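Local coordinates for periplasmic binding protein/LacI transcriptional regulator (Burkholderia multivorans, PDB 4YLE), which probably binds a simple sugar in the periplasm and delivers it to the membrane components of an ABC-type importer, at residues D145-A150 against A179-A184; C229-M234 against G255-N260; D276-K281 against P310-T315. One frame throughout, in Å; residues are numbered along the deposited sequence.

Interaction 1: residues D145-A150 against A179-A184; sequences DNRKGA and AQQRTA
Asn146 turns CG anti to its carbonyl carbon, beside the backbone N (chi1 -79°), and Arg182 makes the same first turn before running out extended from CG to NE; together these torsions carry the asparagine carbonyl to the side of the guanidinium. There NE and NH2 of Arg182 grip a single atom: NE lies 2.9 Å from Asn146 OD1 and NH2 lies 3.1 Å from the same OD1. The oxygen sits in the plane of the guanidinium, yet both donors come to it from one face of the amide, well above the carbonyl plane; the two flat groups are turned 58° apart. Water 2 accepts from Asn146 ND2 and, weakly, from Arg182 NH2, bridging the two side chains a second time.

The helices beginning at Asn146 and running through 179-184 pack closely; the axes of these short segments approach to 7.0 Å at 39°. Small residues make this possible: Ala150 CB rests 3.2 Å from Arg182 O, and Ala184 CB lies over the centre of one face of the Arg147 guanidinium. Arg147 reaches Ala184 with an extended chain, its NE in a salt bridge with Asp188, while its NH1 and Gln181 NE2 both donate to water 3. At the helix start, Asp145 is the N-cap, its OD1 accepting from Lys148 N at 3.0 Å.

This is a worked case of second-shell positioning in a periplasmic binding protein. The remaining nitrogen of Arg182, NH1, bonds to Gly230 O and to an unidentified bound ligand, so the side-on grip fixes the rotation of the guanidinium that serves the cleft. The neutral amide oxygen steers the group without cancelling its charge, which probably remains available to polarise an oxygen of whatever the cleft holds.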
loop_
_atom_site.group_PDB
_atom_site.type_symbol
_atom_site.label_atom_id
_atom_site.label_comp_id
_atom_site.label_asym_id
_atom_site.label_seq_id
_atom_site.Cartn_x
_atom_site.Cartn_y
_atom_site.Cartn_z
ATOM N N ASP A 145 -2.187 7.343 7.018
ATOM C CA ASP A 145 -3.630 7.394 7.085
ATOM C C ASP A 145 -4.101 7.434 5.632
ATOM O O ASP A 145 -4.026 8.483 4.967
ATOM C CB ASP A 145 -4.105 8.617 7.868
ATOM C CG ASP A 145 -5.614 8.719 7.942
ATOM O OD1 ASP A 145 -6.283 8.319 6.967
ATOM O OD2 ASP A 145 -6.158 9.220 8.972
ATOM N N ASN A 146 -4.521 6.289 5.113
ATOM C CA ASN A 146 -4.839 6.197 3.704
ATOM C C ASN A 146 -6.158 6.885 3.344
ATOM O O ASN A 146 -6.421 7.107 2.179
ATOM C CB ASN A 146 -4.879 4.731 3.255
ATOM C CG ASN A 146 -3.488 4.170 3.035
ATOM O OD1 ASN A 146 -2.801 4.576 2.098
ATOM N ND2 ASN A 146 -3.047 3.278 3.908
ATOM N N ARG A 147 -6.998 7.172 4.331
ATOM C CA ARG A 147 -8.268 7.848 4.035
ATOM C C ARG A 147 -7.956 9.317 3.768
ATOM O O ARG A 147 -8.370 9.875 2.764
ATOM C CB ARG A 147 -9.259 7.664 5.177
ATOM C CG ARG A 147 -10.671 8.165 4.890
ATOM C CD ARG A 147 -11.679 7.794 5.978
ATOM N NE ARG A 147 -13.034 8.073 5.498
ATOM C CZ ARG A 147 -14.147 7.518 5.959
ATOM N NH1 ARG A 147 -14.119 6.645 6.958
ATOM N NH2 ARG A 147 -15.308 7.860 5.412
ATOM N N LYS A 148 -7.158 9.923 4.645
ATOM C CA LYS A 148 -6.696 11.291 4.393
ATOM C C LYS A 148 -5.868 11.394 3.122
ATOM O O LYS A 148 -5.974 12.382 2.402
ATOM C CB LYS A 148 -5.864 11.806 5.572
ATOM C CG LYS A 148 -6.644 12.034 6.848
ATOM C CD LYS A 148 -5.719 12.494 7.957
ATOM C CE LYS A 148 -6.491 12.747 9.273
ATOM N NZ LYS A 148 -5.609 13.173 10.405
ATOM N N GLY A 149 -5.011 10.391 2.861
ATOM C CA GLY A 149 -4.186 10.387 1.674
ATOM C C GLY A 149 -5.027 10.381 0.406
ATOM O O GLY A 149 -4.865 11.259 -0.441
ATOM N N ALA A 150 -5.943 9.423 0.300
ATOM C CA ALA A 150 -6.832 9.324 -0.855
ATOM C C ALA A 150 -7.699 10.575 -0.974
ATOM O O ALA A 150 -7.988 11.006 -2.064
ATOM C CB ALA A 150 -7.699 8.068 -0.756
ATOM N N ALA A 179 -6.634 -0.697 1.179
ATOM C CA ALA A 179 -7.558 -0.628 0.039
ATOM C C ALA A 179 -8.884 0.011 0.448
ATOM O O ALA A 179 -9.380 0.922 -0.230
ATOM C CB ALA A 179 -7.785 -1.981 -0.530
ATOM N N GLN A 180 -9.447 -0.443 1.569
ATOM C CA GLN A 180 -10.714 0.072 2.046
ATOM C C GLN A 180 -10.654 1.529 2.383
ATOM O O GLN A 180 -11.568 2.284 2.082
ATOM C CB GLN A 180 -11.161 -0.730 3.272
ATOM C CG GLN A 180 -11.411 -2.174 2.950
ATOM C CD GLN A 180 -11.432 -3.074 4.171
ATOM O OE1 GLN A 180 -11.359 -2.614 5.313
ATOM N NE2 GLN A 180 -11.514 -4.376 3.930
ATOM N N GLN A 181 -9.566 1.944 3.012
ATOM C CA GLN A 181 -9.464 3.325 3.448
ATOM C C GLN A 181 -9.210 4.264 2.281
ATOM O O GLN A 181 -9.676 5.407 2.312
ATOM C CB GLN A 181 -8.383 3.434 4.501
ATOM C CG GLN A 181 -8.761 2.643 5.746
ATOM C CD GLN A 181 -10.060 3.149 6.358
ATOM O OE1 GLN A 181 -11.115 2.491 6.310
ATOM N NE2 GLN A 181 -10.002 4.347 6.873
ATOM N N ARG A 182 -8.520 3.797 1.236
ATOM C CA ARG A 182 -8.361 4.652 0.056
ATOM C C ARG A 182 -9.687 4.817 -0.641
ATOM O O ARG A 182 -10.044 5.912 -1.060
ATOM C CB ARG A 182 -7.322 4.093 -0.927
ATOM C CG ARG A 182 -5.939 4.263 -0.323
ATOM C CD ARG A 182 -4.827 3.852 -1.257
ATOM N NE ARG A 182 -3.686 3.533 -0.422
ATOM C CZ ARG A 182 -2.714 2.698 -0.752
ATOM N NH1 ARG A 182 -2.711 2.104 -1.941
ATOM N NH2 ARG A 182 -1.741 2.470 0.117
ATOM N N THR A 183 -10.431 3.728 -0.774
ATOM C CA THR A 183 -11.738 3.857 -1.383
ATOM C C THR A 183 -12.609 4.840 -0.576
ATOM O O THR A 183 -13.304 5.677 -1.142
ATOM C CB THR A 183 -12.422 2.471 -1.533
ATOM O OG1 THR A 183 -11.689 1.733 -2.537
ATOM C CG2 THR A 183 -13.907 2.616 -1.942
ATOM N N ALA A 184 -12.557 4.760 0.742
ATOM C CA ALA A 184 -13.348 5.657 1.564
ATOM C C ALA A 184 -12.926 7.127 1.388
ATOM O O ALA A 184 -13.781 8.001 1.269
ATOM C CB ALA A 184 -13.243 5.233 3.031
HETATM O O HOH W 1 -7.842 5.480 7.436
HETATM O O HOH W 2 -0.463 2.211 2.864
HETATM O O HOH W 3 -11.881 5.794 8.656
#

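Interaction 2: residues C229-M234 against G255-N260; sequences CGNDNM and GYDNIN
Asp232 and the 255-259 loop meet within a beta-alpha-beta unit of the parallel sheet: strand 226-229 leads into helix 232-244, and the chain returns along strand 252-254, so both segments emerge at the same end of neighbouring strands. The aspartate is the organising side chain. With CG beside its backbone N (chi1 -79°), the carboxylate swings over the loop and its two oxygens divide the work. OD2 of Asp232 takes the N-H of Ile259 at 2.9 Å, met nearly along the C-O axis. OD1 of Asp232 accepts weakly from Tyr256 N at 2.8 Å and has a second partner in Thr274 OG1. In return, Asp232 N makes a weak bond to Tyr256 O, also 2.8 Å long. Such a carboxylate, buried among donors, holds a loop lacking regular structure in a defined shape.

Asn231 precedes it as the helix N-cap. Its CG stands between the backbone N and carbonyl carbon (chi1 77°), which lets OD1 reach forward to Met234 N, a selenomethionine here, at 2.9 Å. That leaves ND2 directed to Trp205 O and to the unidentified bound ligand. Asp257 OD2 binds this ligand as well, while its OD1 accepts from Gln277 NE2, and water 4 links OD2 of Asp257 to Asn233 N.

Ile259 supplies the apolar part, its chain lying along the aspartate: CG1 of Ile259 is 3.7 Å from Asp232 CB, and its terminal CD1 is 3.6 Å from Asn233 OD1.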
loop_
_atom_site.group_PDB
_atom_site.type_symbol
_atom_site.label_atom_id
_atom_site.label_comp_id
_atom_site.label_asym_id
_atom_site.label_seq_id
_atom_site.Cartn_x
_atom_site.Cartn_y
_atom_site.Cartn_z
ATOM N N CYS A 229 -8.052 5.470 -8.785
ATOM C CA CYS A 229 -7.391 4.184 -8.626
ATOM C C CYS A 229 -6.600 4.122 -7.352
ATOM O O CYS A 229 -5.851 5.047 -7.046
ATOM C CB CYS A 229 -6.468 3.895 -9.804
ATOM S SG CYS A 229 -7.330 3.918 -11.375
ATOM N N GLY A 230 -6.757 3.007 -6.646
ATOM C CA GLY A 230 -6.130 2.796 -5.364
ATOM C C GLY A 230 -4.604 2.691 -5.372
ATOM O O GLY A 230 -3.962 2.838 -4.338
ATOM N N ASN A 231 -4.003 2.430 -6.521
ATOM C CA ASN A 231 -2.535 2.532 -6.629
ATOM C C ASN A 231 -2.146 2.879 -8.060
ATOM O O ASN A 231 -2.992 2.880 -8.950
ATOM C CB ASN A 231 -1.854 1.255 -6.093
ATOM C CG ASN A 231 -1.917 0.096 -7.036
ATOM O OD1 ASN A 231 -2.707 0.094 -7.972
ATOM N ND2 ASN A 231 -1.071 -0.913 -6.796
ATOM N N ASP A 232 -0.890 3.248 -8.247
ATOM C CA ASP A 232 -0.409 3.676 -9.538
ATOM C C ASP A 232 -0.433 2.541 -10.562
ATOM O O ASP A 232 -0.677 2.780 -11.749
ATOM C CB ASP A 232 0.995 4.236 -9.436
ATOM C CG ASP A 232 1.032 5.688 -8.891
ATOM O OD1 ASP A 232 -0.026 6.320 -8.696
ATOM O OD2 ASP A 232 2.167 6.170 -8.647
ATOM N N ASN A 233 -0.172 1.314 -10.130
ATOM C CA ASN A 233 -0.190 0.197 -11.080
ATOM C C ASN A 233 -1.596 0.052 -11.680
ATOM O O ASN A 233 -1.747 -0.123 -12.914
ATOM C CB ASN A 233 0.268 -1.098 -10.427
ATOM C CG ASN A 233 1.768 -1.225 -10.418
ATOM O OD1 ASN A 233 2.469 -0.529 -11.181
ATOM N ND2 ASN A 233 2.277 -2.143 -9.614
HETATM N N MSE A 234 -2.616 0.157 -10.835
HETATM C CA MSE A 234 -3.970 0.087 -11.373
HETATM C C MSE A 234 -4.250 1.294 -12.245
HETATM O O MSE A 234 -4.963 1.161 -13.257
HETATM C CB MSE A 234 -4.980 -0.052 -10.267
HETATM C CG MSE A 234 -4.975 -1.443 -9.704
HETATM SE SE MSE A 234 -6.317 -1.803 -8.381
HETATM C CE MSE A 234 -5.961 -0.282 -7.232
ATOM N N GLY A 255 -4.123 8.170 -9.231
ATOM C CA GLY A 255 -3.574 6.990 -8.600
ATOM C C GLY A 255 -3.046 7.301 -7.223
ATOM O O GLY A 255 -3.522 8.220 -6.553
ATOM N N TYR A 256 -2.075 6.500 -6.815
ATOM C CA TYR A 256 -1.521 6.550 -5.465
ATOM C C TYR A 256 -0.229 5.745 -5.491
ATOM O O TYR A 256 -0.263 4.589 -5.901
ATOM C CB TYR A 256 -2.517 5.935 -4.483
ATOM C CG TYR A 256 -2.415 6.332 -3.030
ATOM C CD1 TYR A 256 -3.201 7.345 -2.541
ATOM C CD2 TYR A 256 -1.608 5.629 -2.147
ATOM C CE1 TYR A 256 -3.177 7.686 -1.213
ATOM C CE2 TYR A 256 -1.600 5.979 -0.785
ATOM C CZ TYR A 256 -2.387 7.020 -0.368
ATOM O OH TYR A 256 -2.357 7.330 0.967
ATOM N N ASP A 257 0.869 6.348 -5.030
ATOM C CA ASP A 257 2.209 5.727 -4.778
ATOM C C ASP A 257 3.346 6.597 -5.295
ATOM O O ASP A 257 4.471 6.512 -4.790
ATOM C CB ASP A 257 2.411 4.325 -5.401
ATOM C CG ASP A 257 1.663 3.216 -4.646
ATOM O OD1 ASP A 257 1.207 3.469 -3.517
ATOM O OD2 ASP A 257 1.513 2.109 -5.208
ATOM N N ASN A 258 3.082 7.378 -6.337
ATOM C CA ASN A 258 4.118 8.138 -7.021
ATOM C C ASN A 258 5.299 7.282 -7.513
ATOM O O ASN A 258 6.483 7.623 -7.292
ATOM C CB ASN A 258 4.603 9.250 -6.105
ATOM C CG ASN A 258 5.371 10.318 -6.831
ATOM O OD1 ASN A 258 5.191 10.551 -8.034
ATOM N ND2 ASN A 258 6.274 10.969 -6.106
ATOM N N ILE A 259 5.002 6.178 -8.201
ATOM C CA ILE A 259 6.086 5.390 -8.804
ATOM C C ILE A 259 6.670 6.083 -10.028
ATOM O O ILE A 259 6.007 6.888 -10.672
ATOM C CB ILE A 259 5.630 3.965 -9.192
ATOM C CG1 ILE A 259 4.587 4.023 -10.312
ATOM C CG2 ILE A 259 5.133 3.240 -7.932
ATOM C CD1 ILE A 259 4.087 2.673 -10.800
ATOM N N ASN A 260 7.926 5.780 -10.344
ATOM C CA ASN A 260 8.568 6.423 -11.486
ATOM C C ASN A 260 7.767 6.274 -12.751
ATOM O O ASN A 260 7.711 7.202 -13.552
ATOM C CB ASN A 260 9.966 5.862 -11.722
ATOM C CG ASN A 260 10.917 6.291 -10.661
ATOM O OD1 ASN A 260 10.978 7.476 -10.342
ATOM N ND2 ASN A 260 11.644 5.338 -10.069
HETATM O O HOH W 4 1.756 1.064 -7.743
#

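Interaction 3: residues D276-K281 against P310-T315; sequences DQYAAK and PVDLVT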
loop_
_atom_site.group_PDB
_atom_site.type_symbol
_atom_site.label_atom_id
_atom_site.label_comp_id
_atom_site.label_asym_id
_atom_site.label_seq_id
_atom_site.Cartn_x
_atom_site.Cartn_y
_atom_site.Cartn_z
ATOM N N ASP A 276 2.446 10.587 -2.748
ATOM C CA ASP A 276 3.637 9.916 -2.263
ATOM C C ASP A 276 3.385 9.553 -0.811
ATOM O O ASP A 276 3.102 10.416 0.008
ATOM C CB ASP A 276 4.871 10.794 -2.417
ATOM C CG ASP A 276 6.163 9.990 -2.444
ATOM O OD1 ASP A 276 6.211 8.924 -1.800
ATOM O OD2 ASP A 276 7.130 10.411 -3.102
ATOM N N GLN A 277 3.450 8.259 -0.519
ATOM C CA GLN A 277 3.281 7.752 0.856
ATOM C C GLN A 277 4.592 7.194 1.383
ATOM O O GLN A 277 4.614 6.508 2.418
ATOM C CB GLN A 277 2.176 6.688 0.941
ATOM C CG GLN A 277 2.444 5.463 0.073
ATOM C CD GLN A 277 1.615 4.242 0.444
ATOM O OE1 GLN A 277 1.355 4.001 1.611
ATOM N NE2 GLN A 277 1.220 3.456 -0.552
ATOM N N TYR A 278 5.684 7.493 0.687
ATOM C CA TYR A 278 7.017 7.309 1.240
ATOM C C TYR A 278 7.315 5.880 1.700
ATOM O O TYR A 278 7.494 5.564 2.901
ATOM C CB TYR A 278 7.197 8.319 2.356
ATOM C CG TYR A 278 6.937 9.727 1.838
ATOM C CD1 TYR A 278 7.753 10.277 0.861
ATOM C CD2 TYR A 278 5.895 10.504 2.323
ATOM C CE1 TYR A 278 7.525 11.559 0.368
ATOM C CE2 TYR A 278 5.673 11.803 1.842
ATOM C CZ TYR A 278 6.487 12.315 0.867
ATOM O OH TYR A 278 6.288 13.610 0.389
ATOM N N ALA A 279 7.449 5.027 0.704
ATOM C CA ALA A 279 7.738 3.618 0.916
ATOM C C ALA A 279 8.996 3.358 1.739
ATOM O O ALA A 279 8.999 2.535 2.674
ATOM C CB ALA A 279 7.847 2.940 -0.415
ATOM N N ALA A 280 10.076 4.033 1.371
ATOM C CA ALA A 280 11.356 3.814 1.989
ATOM C C ALA A 280 11.240 4.245 3.449
ATOM O O ALA A 280 11.768 3.591 4.318
ATOM C CB ALA A 280 12.435 4.597 1.286
ATOM N N LYS A 281 10.582 5.373 3.696
ATOM C CA LYS A 281 10.384 5.844 5.067
ATOM C C LYS A 281 9.654 4.807 5.911
ATOM O O LYS A 281 10.044 4.559 7.033
ATOM C CB LYS A 281 9.603 7.159 5.071
ATOM C CG LYS A 281 9.326 7.701 6.486
ATOM C CD LYS A 281 8.200 8.740 6.447
ATOM C CE LYS A 281 8.707 10.087 6.151
ATOM N NZ LYS A 281 9.535 10.614 7.261
ATOM N N PRO A 310 3.649 10.467 6.682
ATOM C CA PRO A 310 2.840 11.413 5.909
ATOM C C PRO A 310 2.512 10.959 4.495
ATOM O O PRO A 310 3.140 10.066 3.951
ATOM C CB PRO A 310 3.722 12.659 5.863
ATOM C CG PRO A 310 5.121 12.100 5.915
ATOM C CD PRO A 310 5.040 10.929 6.826
ATOM N N VAL A 311 1.505 11.607 3.918
ATOM C CA VAL A 311 1.152 11.405 2.520
ATOM C C VAL A 311 1.006 12.773 1.835
ATOM O O VAL A 311 0.291 13.629 2.321
ATOM C CB VAL A 311 -0.152 10.645 2.386
ATOM C CG1 VAL A 311 -0.499 10.482 0.912
ATOM C CG2 VAL A 311 -0.058 9.296 3.042
ATOM N N ASP A 312 1.703 12.977 0.727
ATOM C CA ASP A 312 1.586 14.235 -0.003
ATOM C C ASP A 312 1.058 14.042 -1.408
ATOM O O ASP A 312 1.416 13.102 -2.109
ATOM C CB ASP A 312 2.926 14.932 -0.075
ATOM C CG ASP A 312 3.403 15.370 1.280
ATOM O OD1 ASP A 312 2.713 16.203 1.888
ATOM O OD2 ASP A 312 4.436 14.855 1.739
ATOM N N LEU A 313 0.219 14.991 -1.809
ATOM C CA LEU A 313 -0.294 15.043 -3.160
ATOM C C LEU A 313 0.830 15.341 -4.145
ATOM O O LEU A 313 1.690 16.194 -3.875
ATOM C CB LEU A 313 -1.368 16.115 -3.231
ATOM C CG LEU A 313 -1.945 16.482 -4.593
ATOM C CD1 LEU A 313 -2.761 15.356 -5.108
ATOM C CD2 LEU A 313 -2.800 17.710 -4.453
ATOM N N VAL A 314 0.841 14.609 -5.256
ATOM C CA VAL A 314 1.774 14.842 -6.347
ATOM C C VAL A 314 1.001 15.072 -7.638
ATOM O O VAL A 314 0.172 14.261 -8.011
ATOM C CB VAL A 314 2.720 13.684 -6.527
ATOM C CG1 VAL A 314 3.685 13.945 -7.678
ATOM C CG2 VAL A 314 3.475 13.436 -5.221
ATOM N N THR A 315 1.295 16.205 -8.277
ATOM C CA THR A 315 0.727 16.563 -9.572
ATOM C C THR A 315 1.841 17.004 -10.531
ATOM O O THR A 315 3.016 16.828 -10.223
ATOM C CB THR A 315 -0.263 17.701 -9.445
ATOM O OG1 THR A 315 0.432 18.852 -8.965
ATOM C CG2 THR A 315 -1.360 17.335 -8.485
HETATM O O HOH W 5 3.328 7.361 4.663
#
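Tyr278 lies against Pro310 and Asp312 where strand 274-276, at the border of a mixed sheet, runs antiparallel to strand 308-314; in type I periplasmic binding proteins, strands of this kind belong to the hinge between the lobes. Asp276 and Asp312 form a hydrogen-bonded antiparallel pair, with Asp276 N 2.8 Å from Asp312 O and Asp312 N 3.0 Å from Asp276 O.

From CB, the tyrosine turns CG beside its own backbone N (chi1 -55°), which lays the ring back along the strand pair. CB of Asp276 sits 3.9 Å above one ring face, offset toward the rim. The two oxygens from the partner strand arrive at the edge: CD2 of Tyr278, against which Pro310 CG also packs, lies 3.2 Å from Pro310 O, and CE2 comes 3.3 Å from Asp312 OD2. CZ faces that same OD2. At the tip, OH of Tyr278 donates to Asp312 OD2 over 2.6 Å, meeting the carboxylate oxygen on its anti lone pair, with ring and carboxylate planes 72° apart. OD1 of Asp276 accepts from Tyr278 N in an Asx turn, so one aspartate steers the backbone and the other holds the phenol.

On the other flank, Gln277 turns its side chain toward the ligand cleft, where NE2 binds Asp257 and the unidentified ligand. Water 5 joins the two backbones, donating to Gln277 O at 2.7 Å and to Pro310 O at 2.8 Å.

How the interactions relate
All three contacts border one ligand cleft: Arg182 of interaction 1, Asp257 of interaction 2 and Gln277 of interaction 3 each bring side-chain atoms to about 3 Å from the unidentified ligand. The contact centres lie only 11 to 13 Å apart, and polar bridges join them. Arg182 NH1 reaches Gly230 O at 2.8 Å, and Tyr256 OH probably hydrogen-bonds Asn146 OD1 at 3.0 Å, tying interaction 1 to interaction 2. Interactions 2 and 3 share probable bonds from Gln277 NE2 to Asp257 OD1 (3.0 Å) and from Asn258 ND2 to Asp276 OD2 (3.2 Å). Between interactions 1 and 3 there is packing, such as Gly149 CA against Val311 CG1 at 3.8 Å.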